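Local coordinates for capsular polysaccharide biosynthesis protein (Burkholderia pseudomallei, PDB 4BQN) that binds coenzyme A and probably acts as an acetyltransferase in the biosynthesis of capsular polysaccharide, at residues E118-A123 against F196-H201; Y103-N108 against P243-C248; G12-P17 against D232-T237. The protein carries 1 engineered substitution. All blocks are in the same frame, centred on the assembly; numbering follows the deposited sequence. Where two conformers were deposited one is given.

Overall arrangement
The three contacts are nested and interleaved along the chain: interaction 1 lies inside the loops closed by both of the others, while interactions 2 and 3 cross, since their segments alternate. Interaction 1 stands in the middle, its centre about 12 Å from the centres of each of the other two, which are themselves about 21 Å apart. It touches interaction 2 through the short antiparallel pair of strands 107-108 and 121-122, and interaction 3 through Y197 with D232 and N200 with Q15. Interactions 1 and 3 both touch coenzyme A. Together the contacts run from the coenzyme A site, through the two-stranded sheet, to the region packed by helices 142-151 and 153-167.

Interaction 1. Residues E118-A123 against F196-H201. With COA (coenzyme A), chain C.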
loop_
_atom_site.group_PDB
_atom_site.type_symbol
_atom_site.label_atom_id
_atom_site.label_comp_id
_atom_site.label_asym_id
_atom_site.label_seq_id
_atom_site.Cartn_x
_atom_site.Cartn_y
_atom_site.Cartn_z
ATOM N N GLU A 118 -7.577 10.355 7.860
ATOM C CA GLU A 118 -7.889 9.271 6.954
ATOM C C GLU A 118 -6.652 8.618 6.329
ATOM O O GLU A 118 -6.773 7.601 5.648
ATOM C CB GLU A 118 -8.884 9.760 5.896
ATOM C CG GLU A 118 -10.200 10.228 6.529
ATOM C CD GLU A 118 -11.042 11.107 5.639
ATOM O OE1 GLU A 118 -10.568 11.504 4.546
ATOM O OE2 GLU A 118 -12.189 11.401 6.047
ATOM N N GLY A 119 -5.476 9.213 6.555
ATOM C CA GLY A 119 -4.200 8.643 6.109
ATOM C C GLY A 119 -3.757 8.989 4.688
ATOM O O GLY A 119 -2.643 8.645 4.279
ATOM N N TYR A 120 -4.636 9.623 3.912
ATOM C CA TYR A 120 -4.365 9.933 2.505
ATOM C C TYR A 120 -4.876 11.318 2.187
ATOM O O TYR A 120 -5.851 11.787 2.800
ATOM C CB TYR A 120 -5.047 8.928 1.567
ATOM C CG TYR A 120 -4.691 7.510 1.891
ATOM C CD1 TYR A 120 -3.544 6.922 1.369
ATOM C CD2 TYR A 120 -5.474 6.767 2.778
ATOM C CE1 TYR A 120 -3.204 5.616 1.700
ATOM C CE2 TYR A 120 -5.132 5.468 3.117
ATOM C CZ TYR A 120 -4.004 4.905 2.577
ATOM O OH TYR A 120 -3.691 3.616 2.912
ATOM N N VAL A 121 -4.204 11.972 1.248
ATOM C CA VAL A 121 -4.623 13.263 0.739
ATOM C C VAL A 121 -4.453 13.306 -0.774
ATOM O O VAL A 121 -3.743 12.482 -1.363
ATOM C CB VAL A 121 -3.817 14.422 1.370
ATOM C CG1 VAL A 121 -4.053 14.508 2.880
ATOM C CG2 VAL A 121 -2.330 14.293 1.065
ATOM N N ASP A 122 -5.128 14.252 -1.405
ATOM C CA ASP A 122 -4.996 14.419 -2.840
ATOM C C ASP A 122 -3.886 15.434 -3.104
ATOM O O ASP A 122 -4.046 16.635 -2.869
ATOM C CB ASP A 122 -6.335 14.806 -3.475
ATOM C CG ASP A 122 -6.300 14.716 -4.980
ATOM O OD1 ASP A 122 -5.479 15.433 -5.589
ATOM O OD2 ASP A 122 -7.054 13.887 -5.544
ATOM N N ALA A 123 -2.738 14.929 -3.538
ATOM C CA ALA A 123 -1.580 15.752 -3.824
ATOM C C ALA A 123 -1.783 16.689 -5.003
ATOM O O ALA A 123 -1.154 17.746 -5.049
ATOM C CB ALA A 123 -0.351 14.888 -4.044
ATOM N N PHE A 196 -6.068 -2.648 -5.670
ATOM C CA PHE A 196 -5.746 -1.749 -4.550
ATOM C C PHE A 196 -6.938 -0.859 -4.271
ATOM O O PHE A 196 -7.508 -0.300 -5.214
ATOM C CB PHE A 196 -4.539 -0.857 -4.845
ATOM C CG PHE A 196 -3.221 -1.589 -4.857
ATOM C CD1 PHE A 196 -2.802 -2.320 -5.966
ATOM C CD2 PHE A 196 -2.379 -1.526 -3.750
ATOM C CE1 PHE A 196 -1.575 -2.977 -5.971
ATOM C CE2 PHE A 196 -1.139 -2.177 -3.757
ATOM C CZ PHE A 196 -0.751 -2.913 -4.862
ATOM N N TYR A 197 -7.272 -0.691 -2.984
ATOM C CA TYR A 197 -8.244 0.314 -2.535
ATOM C C TYR A 197 -7.584 1.690 -2.301
ATOM O O TYR A 197 -8.229 2.742 -2.453
ATOM C CB TYR A 197 -8.866 -0.140 -1.221
ATOM C CG TYR A 197 -9.824 -1.291 -1.340
ATOM C CD1 TYR A 197 -10.900 -1.251 -2.229
ATOM C CD2 TYR A 197 -9.681 -2.415 -0.518
ATOM C CE1 TYR A 197 -11.798 -2.306 -2.319
ATOM C CE2 TYR A 197 -10.586 -3.479 -0.592
ATOM C CZ TYR A 197 -11.647 -3.420 -1.494
ATOM O OH TYR A 197 -12.558 -4.448 -1.597
ATOM N N THR A 198 -6.323 1.672 -1.873
ATOM C CA THR A 198 -5.474 2.858 -1.787
ATOM C C THR A 198 -4.105 2.399 -2.247
ATOM O O THR A 198 -3.875 1.171 -2.404
ATOM C CB THR A 198 -5.311 3.394 -0.361
ATOM O OG1 THR A 198 -4.439 2.499 0.340
ATOM C CG2 THR A 198 -6.660 3.473 0.377
ATOM N N MET A 199 -3.185 3.337 -2.472
ATOM C CA MET A 199 -1.860 2.994 -2.979
ATOM C C MET A 199 -1.180 1.876 -2.204
ATOM O O MET A 199 -0.350 1.159 -2.752
ATOM C CB MET A 199 -0.960 4.225 -2.995
ATOM C CG MET A 199 -0.689 4.850 -1.641
ATOM S SD MET A 199 0.136 6.432 -1.898
ATOM C CE MET A 199 0.656 6.810 -0.231
ATOM N N ASN A 200 -1.485 1.758 -0.908
ATOM C CA ASN A 200 -0.800 0.738 -0.093
ATOM C C ASN A 200 -1.755 -0.195 0.656
ATOM O O ASN A 200 -1.355 -0.901 1.588
ATOM C CB ASN A 200 0.243 1.400 0.826
ATOM C CG ASN A 200 -0.371 2.485 1.684
ATOM O OD1 ASN A 200 -1.557 2.416 1.988
ATOM N ND2 ASN A 200 0.411 3.504 2.035
ATOM N N HIS A 201 -3.005 -0.247 0.196
ATOM C CA HIS A 201 -3.976 -1.202 0.726
ATOM C C HIS A 201 -4.506 -2.119 -0.372
ATOM O O HIS A 201 -5.497 -1.806 -1.032
ATOM C CB HIS A 201 -5.160 -0.494 1.394
ATOM C CG HIS A 201 -4.838 0.138 2.715
ATOM N ND1 HIS A 201 -5.784 0.841 3.427
ATOM C CD2 HIS A 201 -3.694 0.201 3.443
ATOM C CE1 HIS A 201 -5.249 1.284 4.551
ATOM N NE2 HIS A 201 -3.985 0.905 4.591
HETATM N N1A COA C . 6.304 3.574 -5.124
HETATM C C2A COA C . 6.363 4.823 -4.598
HETATM N N3A COA C . 6.553 5.048 -3.286
HETATM C C4A COA C . 6.730 3.999 -2.451
HETATM C C5A COA C . 6.689 2.632 -2.954
HETATM C C6A COA C . 6.460 2.459 -4.383
HETATM N N6A COA C . 6.401 1.219 -4.912
HETATM N N7A COA C . 6.885 1.789 -1.913
HETATM C C8A COA C . 7.055 2.569 -0.817
HETATM N N9A COA C . 6.935 3.877 -1.140
HETATM C C1B COA C . 7.097 5.048 -0.270
HETATM C C2B COA C . 6.623 4.873 1.162
HETATM O O2B COA C . 5.229 5.168 1.266
HETATM C C3B COA C . 7.513 5.890 1.859
HETATM O O3B COA C . 6.960 7.190 1.578
HETATM P P3B COA C . 7.436 8.515 2.356
HETATM O O7A COA C . 6.473 9.567 1.864
HETATM O O8A COA C . 7.257 8.180 3.812
HETATM O O9A COA C . 8.872 8.753 1.956
HETATM C C4B COA C . 8.839 5.759 1.111
HETATM O O4B COA C . 8.513 5.231 -0.176
HETATM C C5B COA C . 9.862 4.854 1.800
HETATM O O5B COA C . 9.240 3.590 1.998
HETATM P P1A COA C . 9.978 2.224 1.666
HETATM O O1A COA C . 8.955 1.143 1.853
HETATM O O2A COA C . 10.672 2.299 0.338
HETATM O O3A COA C . 11.146 2.068 2.746
HETATM P P2A COA C . 11.219 2.017 4.356
HETATM O O4A COA C . 11.976 3.241 4.805
HETATM O O5A COA C . 11.804 0.671 4.683
HETATM O O6A COA C . 9.726 2.126 4.895
HETATM C CBP COA C . 7.445 1.619 5.438
HETATM C CCP COA C . 8.797 1.033 5.035
HETATM C CDP COA C . 6.414 0.508 5.595
HETATM C CEP COA C . 7.605 2.270 6.801
HETATM C CAP COA C . 7.028 2.642 4.348
HETATM O OAP COA C . 6.695 1.956 3.140
HETATM C C9P COA C . 5.896 3.604 4.674
HETATM O O9P COA C . 6.122 4.640 5.287
HETATM N N8P COA C . 4.671 3.320 4.220
HETATM C C7P COA C . 3.539 4.215 4.426
HETATM C C6P COA C . 2.968 4.217 5.833
HETATM C C5P COA C . 2.473 2.830 6.142
HETATM O O5P COA C . 3.200 1.999 6.665
HETATM N N4P COA C . 1.218 2.594 5.808
HETATM C C3P COA C . 0.605 1.316 6.036
HETATM C C2P COA C . 0.086 0.762 4.729
HETATM S S1P COA C . -0.092 -0.969 4.913
#
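The phenolic oxygen of Y120 is the polar centre of this contact. It donates to the amide oxygen of N200, with Y120 OH 2.6 Å from N200 OD1; the donor lies in the carbonyl plane, at a C=O...donor angle of 148°. A weak bond arrives from T198, whose OG1 is 2.9 Å from Y120 OH. The same oxygen sits over the centre of the H201 imidazole, 3.1 Å above its plane, and the two rings meet T-shaped, the edge of Y120 toward the face of H201, with planes at 86°. T198 also leans on the phenol: its CB lies over one face, 3.9 Å from the ring centroid, in a CH-pi contact, and its CG2 rests nearer the rim. M199 adds an apolar touch, its CG 4.3 Å from Y120 CE1. Tyrosine suits this place because it reaches across from a loop and delivers both a ring and a hydroxyl to a buried turn. That turn is type I, from T198 to H201, and begins as an ST turn: T198 OG1, held between its own N and carbonyl carbon (chi1 74°), accepts from N200 N. N200 lays the face of its amide against coenzyme A, CG lying 3.5 Å from C2P, next to Y97. Since N200 is seen to bind coenzyme A, Y120 acts as a second-shell residue: by engaging OD1 it probably fixes how the amide is turned, so that one face of it lies against the pantetheine arm.

Interaction 2. Residues Y103-N108 against P243-C248; sequences YHPTVN and PIYRDC
A short 3-10 segment, 245-248, meets the type I turn H104-V107 that leads into strand 107-108, and one aromatic residue makes the join. Y245 is the first residue of the 3-10 segment; its CG stands anti to the backbone N (chi1 -171°), which carries the ring out to the other segment. There the ring meets two neighbours. The carbonyl oxygen of Y103 lies at the ring edge, in its plane, with Y103 O 3.6 Å from Y245 CE2, so that the slightly positive rim of C-H groups faces a partly negative oxygen. The pyrrolidine ring of P105 points back against the incoming Y245 and meets its ring obliquely: P105 CD is 3.7 Å from Y245 CE2, and P105 CG is 3.7 Å from Y245 OH. Proline fits the second position of this turn, where phi is -71°, and the CG and CD methylenes of its ring give the phenol an apolar surface. No hydrogen bond links the two segments; the Y245 hydroxyl is bonded to the carbonyl of G102, just before the first of them. The side chain of Y103 sets out away from the other segment, and its hydroxyl is bonded to the backbone at C190, K193 and L195, while F249 meets the rings of both Y103 and Y245. The touching residues are all buried. I153 and I156 of helix 153-167 and L149 of helix 142-151 pack on Y245, and I156 also on P105, so the tyrosine is wedged between these two helices and the turn preceding strand 107-108, which pairs with strand 121-122.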
loop_
_atom_site.group_PDB
_atom_site.type_symbol
_atom_site.label_atom_id
_atom_site.label_comp_id
_atom_site.label_asym_id
_atom_site.label_seq_id
_atom_site.Cartn_x
_atom_site.Cartn_y
_atom_site.Cartn_z
ATOM N N TYR A 103 -4.140 3.409 -9.844
ATOM C CA TYR A 103 -5.571 3.738 -9.853
ATOM C C TYR A 103 -5.839 5.183 -9.470
ATOM O O TYR A 103 -6.812 5.786 -9.945
ATOM C CB TYR A 103 -6.350 2.849 -8.897
ATOM C CG TYR A 103 -6.251 1.392 -9.237
ATOM C CD1 TYR A 103 -6.944 0.858 -10.322
ATOM C CD2 TYR A 103 -5.489 0.525 -8.448
ATOM C CE1 TYR A 103 -6.848 -0.497 -10.638
ATOM C CE2 TYR A 103 -5.386 -0.820 -8.753
ATOM C CZ TYR A 103 -6.079 -1.329 -9.830
ATOM O OH TYR A 103 -5.972 -2.668 -10.096
ATOM N N HIS A 104 -4.999 5.715 -8.582
ATOM C CA HIS A 104 -5.261 7.012 -7.944
ATOM C C HIS A 104 -3.991 7.843 -8.028
ATOM O O HIS A 104 -3.319 8.090 -7.024
ATOM C CB HIS A 104 -5.710 6.838 -6.478
ATOM C CG HIS A 104 -6.507 5.596 -6.226
ATOM N ND1 HIS A 104 -5.998 4.527 -5.518
ATOM C CD2 HIS A 104 -7.771 5.247 -6.588
ATOM C CE1 HIS A 104 -6.909 3.571 -5.460
ATOM N NE2 HIS A 104 -8.000 3.984 -6.094
ATOM N N PRO A 105 -3.647 8.301 -9.240
ATOM C CA PRO A 105 -2.326 8.894 -9.406
ATOM C C PRO A 105 -2.191 10.256 -8.718
ATOM O O PRO A 105 -1.083 10.780 -8.624
ATOM C CB PRO A 105 -2.180 9.027 -10.939
ATOM C CG PRO A 105 -3.211 8.128 -11.516
ATOM C CD PRO A 105 -4.339 8.113 -10.521
ATOM N N THR A 106 -3.305 10.827 -8.252
ATOM C CA THR A 106 -3.268 12.114 -7.566
ATOM C C THR A 106 -3.156 11.980 -6.043
ATOM O O THR A 106 -3.120 12.989 -5.349
ATOM C CB THR A 106 -4.534 12.939 -7.872
ATOM O OG1 THR A 106 -5.670 12.283 -7.322
ATOM C CG2 THR A 106 -4.727 13.140 -9.374
ATOM N N VAL A 107 -3.112 10.749 -5.521
ATOM C CA VAL A 107 -3.236 10.516 -4.077
ATOM C C VAL A 107 -1.891 10.141 -3.482
ATOM O O VAL A 107 -1.157 9.336 -4.041
ATOM C CB VAL A 107 -4.298 9.426 -3.772
ATOM C CG1 VAL A 107 -4.360 9.084 -2.287
ATOM C CG2 VAL A 107 -5.671 9.850 -4.281
ATOM N N ASN A 108 -1.584 10.696 -2.320
ATOM C CA ASN A 108 -0.442 10.244 -1.543
ATOM C C ASN A 108 -0.754 10.430 -0.059
ATOM O O ASN A 108 -1.921 10.510 0.315
ATOM C CB ASN A 108 0.849 10.927 -2.008
ATOM C CG ASN A 108 2.057 10.032 -1.813
ATOM O OD1 ASN A 108 2.487 9.803 -0.683
ATOM N ND2 ASN A 108 2.586 9.486 -2.899
ATOM N N PRO A 243 -12.827 10.980 -13.019
ATOM C CA PRO A 243 -13.575 10.818 -14.265
ATOM C C PRO A 243 -12.627 10.614 -15.440
ATOM O O PRO A 243 -11.500 11.136 -15.428
ATOM C CB PRO A 243 -14.298 12.164 -14.419
ATOM C CG PRO A 243 -14.361 12.752 -13.050
ATOM C CD PRO A 243 -13.082 12.297 -12.389
ATOM N N ILE A 244 -13.132 9.909 -16.459
ATOM C CA ILE A 244 -12.441 9.638 -17.728
ATOM C C ILE A 244 -11.324 8.614 -17.526
ATOM O O ILE A 244 -11.331 7.552 -18.157
ATOM C CB ILE A 244 -11.965 10.925 -18.460
ATOM C CG1 ILE A 244 -13.181 11.812 -18.769
ATOM C CG2 ILE A 244 -11.203 10.565 -19.740
ATOM C CD1 ILE A 244 -12.859 13.093 -19.505
ATOM N N TYR A 245 -10.406 8.899 -16.602
ATOM C CA TYR A 245 -9.366 7.940 -16.236
ATOM C C TYR A 245 -9.999 6.620 -15.784
ATOM O O TYR A 245 -9.547 5.528 -16.153
ATOM C CB TYR A 245 -8.485 8.528 -15.136
ATOM C CG TYR A 245 -7.256 7.702 -14.850
ATOM C CD1 TYR A 245 -6.217 7.628 -15.790
ATOM C CD2 TYR A 245 -7.078 7.053 -13.638
ATOM C CE1 TYR A 245 -5.068 6.906 -15.548
ATOM C CE2 TYR A 245 -5.926 6.304 -13.389
ATOM C CZ TYR A 245 -4.921 6.241 -14.342
ATOM O OH TYR A 245 -3.755 5.528 -14.145
ATOM N N ARG A 246 -11.093 6.712 -15.026
ATOM C CA ARG A 246 -11.749 5.527 -14.477
ATOM C C ARG A 246 -12.231 4.582 -15.584
ATOM O O ARG A 246 -12.342 3.367 -15.378
ATOM C CB ARG A 246 -12.918 5.940 -13.571
ATOM C CG ARG A 246 -14.079 6.620 -14.295
ATOM C CD ARG A 246 -15.115 7.191 -13.322
ATOM N NE ARG A 246 -15.732 6.161 -12.479
ATOM C CZ ARG A 246 -16.699 5.333 -12.865
ATOM N NH1 ARG A 246 -17.197 5.391 -14.096
ATOM N NH2 ARG A 246 -17.153 4.429 -12.010
ATOM N N ASP A 247 -12.502 5.136 -16.768
ATOM C CA ASP A 247 -13.050 4.334 -17.857
ATOM C C ASP A 247 -11.980 3.472 -18.549
ATOM O O ASP A 247 -12.309 2.660 -19.414
ATOM C CB ASP A 247 -13.806 5.231 -18.842
ATOM C CG ASP A 247 -14.999 5.914 -18.193
ATOM O OD1 ASP A 247 -15.719 5.245 -17.417
ATOM O OD2 ASP A 247 -15.199 7.126 -18.426
ATOM N N CYS A 248 -10.719 3.619 -18.132
ATOM C CA CYS A 248 -9.644 2.710 -18.568
ATOM C C CYS A 248 -9.702 1.358 -17.863
ATOM O O CYS A 248 -8.943 0.451 -18.206
ATOM C CB CYS A 248 -8.272 3.335 -18.305
ATOM S SG CYS A 248 -7.997 4.871 -19.209
#

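Interaction 3. Residues G12-P17 against D232-T237; sequences GSCQAP and DPLDVT. With COA (coenzyme A), chain C.
The start of helix 15-24 faces an irregular loop, the two backbones coming closest at Q15 and L234, whose CA atoms are 7.8 Å apart; the loop itself makes a type I turn from D232 to D235. L234 reaches over to the helix start with its two methyl groups divided between neighbours: CD2 lies 3.9 Å from C14 SG and equally far from the C14 carbonyl oxygen, while CD1 lies 4.1 Å from Q15 CG. A branched apolar side chain suits this place, since it can pack against a sulfur and an aliphatic chain at once. The sulfur of C14 is joined to coenzyme A by a disulfide, C14 SG being 2.0 Å from S1P of the cofactor. S13 caps the helix start: its OG accepts from Q15 N at 3.0 Å, and it also bonds to Q66. Q15 runs extended past the pantetheine sulfur, its amide held by M98, N200 and Q66, which fixes its rotation although only its aliphatic part meets L234. A cysteine in the loop between strand 6-11 and helix 15-24, at the helix N-terminus beside the sulfur of coenzyme A, places this contact in the coenzyme A pocket, where the mixed disulfide tethers the ligand.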
loop_
_atom_site.group_PDB
_atom_site.type_symbol
_atom_site.label_atom_id
_atom_site.label_comp_id
_atom_site.label_asym_id
_atom_site.label_seq_id
_atom_site.Cartn_x
_atom_site.Cartn_y
_atom_site.Cartn_z
ATOM N N GLY A 12 5.804 -6.327 9.366
ATOM C CA GLY A 12 5.974 -5.381 8.274
ATOM C C GLY A 12 5.007 -4.252 8.450
ATOM O O GLY A 12 4.767 -3.804 9.577
ATOM N N SER A 13 4.472 -3.763 7.337
ATOM C CA SER A 13 3.478 -2.700 7.346
ATOM C C SER A 13 2.121 -3.249 7.793
ATOM O O SER A 13 2.012 -4.415 8.221
ATOM C CB SER A 13 3.342 -2.154 5.924
ATOM O OG SER A 13 2.675 -3.099 5.089
ATOM N N CYS A 14 1.073 -2.440 7.647
ATOM C CA CYS A 14 -0.286 -2.925 7.878
ATOM C C CYS A 14 -0.634 -4.166 7.027
ATOM O O CYS A 14 -1.568 -4.896 7.338
ATOM C CB CYS A 14 -1.299 -1.795 7.652
ATOM S SG CYS A 14 -1.688 -1.416 5.971
ATOM N N GLN A 15 0.122 -4.404 5.953
ATOM C CA GLN A 15 -0.099 -5.569 5.102
ATOM C C GLN A 15 0.294 -6.864 5.788
ATOM O O GLN A 15 -0.207 -7.930 5.399
ATOM C CB GLN A 15 0.686 -5.419 3.794
ATOM C CG GLN A 15 0.200 -4.216 2.982
ATOM C CD GLN A 15 1.138 -3.810 1.863
ATOM O OE1 GLN A 15 2.092 -4.530 1.512
ATOM N NE2 GLN A 15 0.861 -2.649 1.272
ATOM N N ALA A 16 1.169 -6.778 6.802
ATOM C CA ALA A 16 1.655 -7.972 7.481
ATOM C C ALA A 16 0.559 -8.694 8.289
ATOM O O ALA A 16 0.337 -9.882 8.061
ATOM C CB ALA A 16 2.922 -7.675 8.273
ATOM N N PRO A 17 -0.171 -7.992 9.185
ATOM C CA PRO A 17 -1.272 -8.677 9.861
ATOM C C PRO A 17 -2.328 -9.178 8.860
ATOM O O PRO A 17 -2.918 -10.243 9.067
ATOM C CB PRO A 17 -1.817 -7.589 10.804
ATOM C CG PRO A 17 -0.601 -6.744 11.099
ATOM C CD PRO A 17 0.098 -6.666 9.777
ATOM N N ASP A 232 -11.327 -9.517 3.464
ATOM C CA ASP A 232 -10.887 -8.335 2.712
ATOM C C ASP A 232 -10.300 -7.386 3.760
ATOM O O ASP A 232 -10.938 -6.386 4.150
ATOM C CB ASP A 232 -12.082 -7.731 1.970
ATOM C CG ASP A 232 -11.687 -6.774 0.866
ATOM O OD1 ASP A 232 -10.489 -6.604 0.569
ATOM O OD2 ASP A 232 -12.608 -6.178 0.276
ATOM N N PRO A 233 -9.090 -7.720 4.258
ATOM C CA PRO A 233 -8.651 -7.112 5.522
ATOM C C PRO A 233 -8.287 -5.635 5.467
ATOM O O PRO A 233 -8.287 -4.991 6.509
ATOM C CB PRO A 233 -7.411 -7.932 5.922
ATOM C CG PRO A 233 -7.427 -9.144 5.081
ATOM C CD PRO A 233 -8.212 -8.832 3.840
ATOM N N LEU A 234 -8.005 -5.104 4.279
ATOM C CA LEU A 234 -7.564 -3.713 4.150
ATOM C C LEU A 234 -8.590 -2.867 3.403
ATOM O O LEU A 234 -8.237 -2.059 2.547
ATOM C CB LEU A 234 -6.188 -3.656 3.481
ATOM C CG LEU A 234 -5.096 -4.365 4.281
ATOM C CD1 LEU A 234 -3.817 -4.388 3.477
ATOM C CD2 LEU A 234 -4.841 -3.696 5.621
ATOM N N ASP A 235 -9.860 -3.048 3.750
ATOM C CA ASP A 235 -10.958 -2.387 3.042
ATOM C C ASP A 235 -11.502 -1.135 3.741
ATOM O O ASP A 235 -12.541 -0.611 3.333
ATOM C CB ASP A 235 -12.107 -3.377 2.800
ATOM C CG ASP A 235 -12.830 -3.759 4.075
ATOM O OD1 ASP A 235 -12.223 -3.716 5.163
ATOM O OD2 ASP A 235 -14.019 -4.124 3.986
ATOM N N VAL A 236 -10.803 -0.650 4.768
ATOM C CA VAL A 236 -11.260 0.513 5.538
ATOM C C VAL A 236 -11.553 1.742 4.657
ATOM O O VAL A 236 -12.594 2.409 4.822
ATOM C CB VAL A 236 -10.254 0.883 6.675
ATOM C CG1 VAL A 236 -8.824 1.087 6.178
ATOM C CG2 VAL A 236 -10.719 2.118 7.443
ATOM N N THR A 237 -10.657 2.015 3.715
ATOM C CA THR A 237 -10.701 3.229 2.922
ATOM C C THR A 237 -10.596 2.889 1.445
ATOM O O THR A 237 -9.761 2.076 1.032
ATOM C CB THR A 237 -9.605 4.196 3.391
ATOM O OG1 THR A 237 -9.981 4.677 4.688
ATOM C CG2 THR A 237 -9.402 5.370 2.446
HETATM N N1A COA C . 6.304 3.574 -5.124
HETATM C C2A COA C . 6.363 4.823 -4.598
HETATM N N3A COA C . 6.553 5.048 -3.286
HETATM C C4A COA C . 6.730 3.999 -2.451
HETATM C C5A COA C . 6.689 2.632 -2.954
HETATM C C6A COA C . 6.460 2.459 -4.383
HETATM N N6A COA C . 6.401 1.219 -4.912
HETATM N N7A COA C . 6.885 1.789 -1.913
HETATM C C8A COA C . 7.055 2.569 -0.817
HETATM N N9A COA C . 6.935 3.877 -1.140
HETATM C C1B COA C . 7.097 5.048 -0.270
HETATM C C2B COA C . 6.623 4.873 1.162
HETATM O O2B COA C . 5.229 5.168 1.266
HETATM C C3B COA C . 7.513 5.890 1.859
HETATM O O3B COA C . 6.960 7.190 1.578
HETATM P P3B COA C . 7.436 8.515 2.356
HETATM O O7A COA C . 6.473 9.567 1.864
HETATM O O8A COA C . 7.257 8.180 3.812
HETATM O O9A COA C . 8.872 8.753 1.956
HETATM C C4B COA C . 8.839 5.759 1.111
HETATM O O4B COA C . 8.513 5.231 -0.176
HETATM C C5B COA C . 9.862 4.854 1.800
HETATM O O5B COA C . 9.240 3.590 1.998
HETATM P P1A COA C . 9.978 2.224 1.666
HETATM O O1A COA C . 8.955 1.143 1.853
HETATM O O2A COA C . 10.672 2.299 0.338
HETATM O O3A COA C . 11.146 2.068 2.746
HETATM P P2A COA C . 11.219 2.017 4.356
HETATM O O4A COA C . 11.976 3.241 4.805
HETATM O O5A COA C . 11.804 0.671 4.683
HETATM O O6A COA C . 9.726 2.126 4.895
HETATM C CBP COA C . 7.445 1.619 5.438
HETATM C CCP COA C . 8.797 1.033 5.035
HETATM C CDP COA C . 6.414 0.508 5.595
HETATM C CEP COA C . 7.605 2.270 6.801
HETATM C CAP COA C . 7.028 2.642 4.348
HETATM O OAP COA C . 6.695 1.956 3.140
HETATM C C9P COA C . 5.896 3.604 4.674
HETATM O O9P COA C . 6.122 4.640 5.287
HETATM N N8P COA C . 4.671 3.320 4.220
HETATM C C7P COA C . 3.539 4.215 4.426
HETATM C C6P COA C . 2.968 4.217 5.833
HETATM C C5P COA C . 2.473 2.830 6.142
HETATM O O5P COA C . 3.200 1.999 6.665
HETATM N N4P COA C . 1.218 2.594 5.808
HETATM C C3P COA C . 0.605 1.316 6.036
HETATM C C2P COA C . 0.086 0.762 4.729
HETATM S S1P COA C . -0.092 -0.969 4.913
#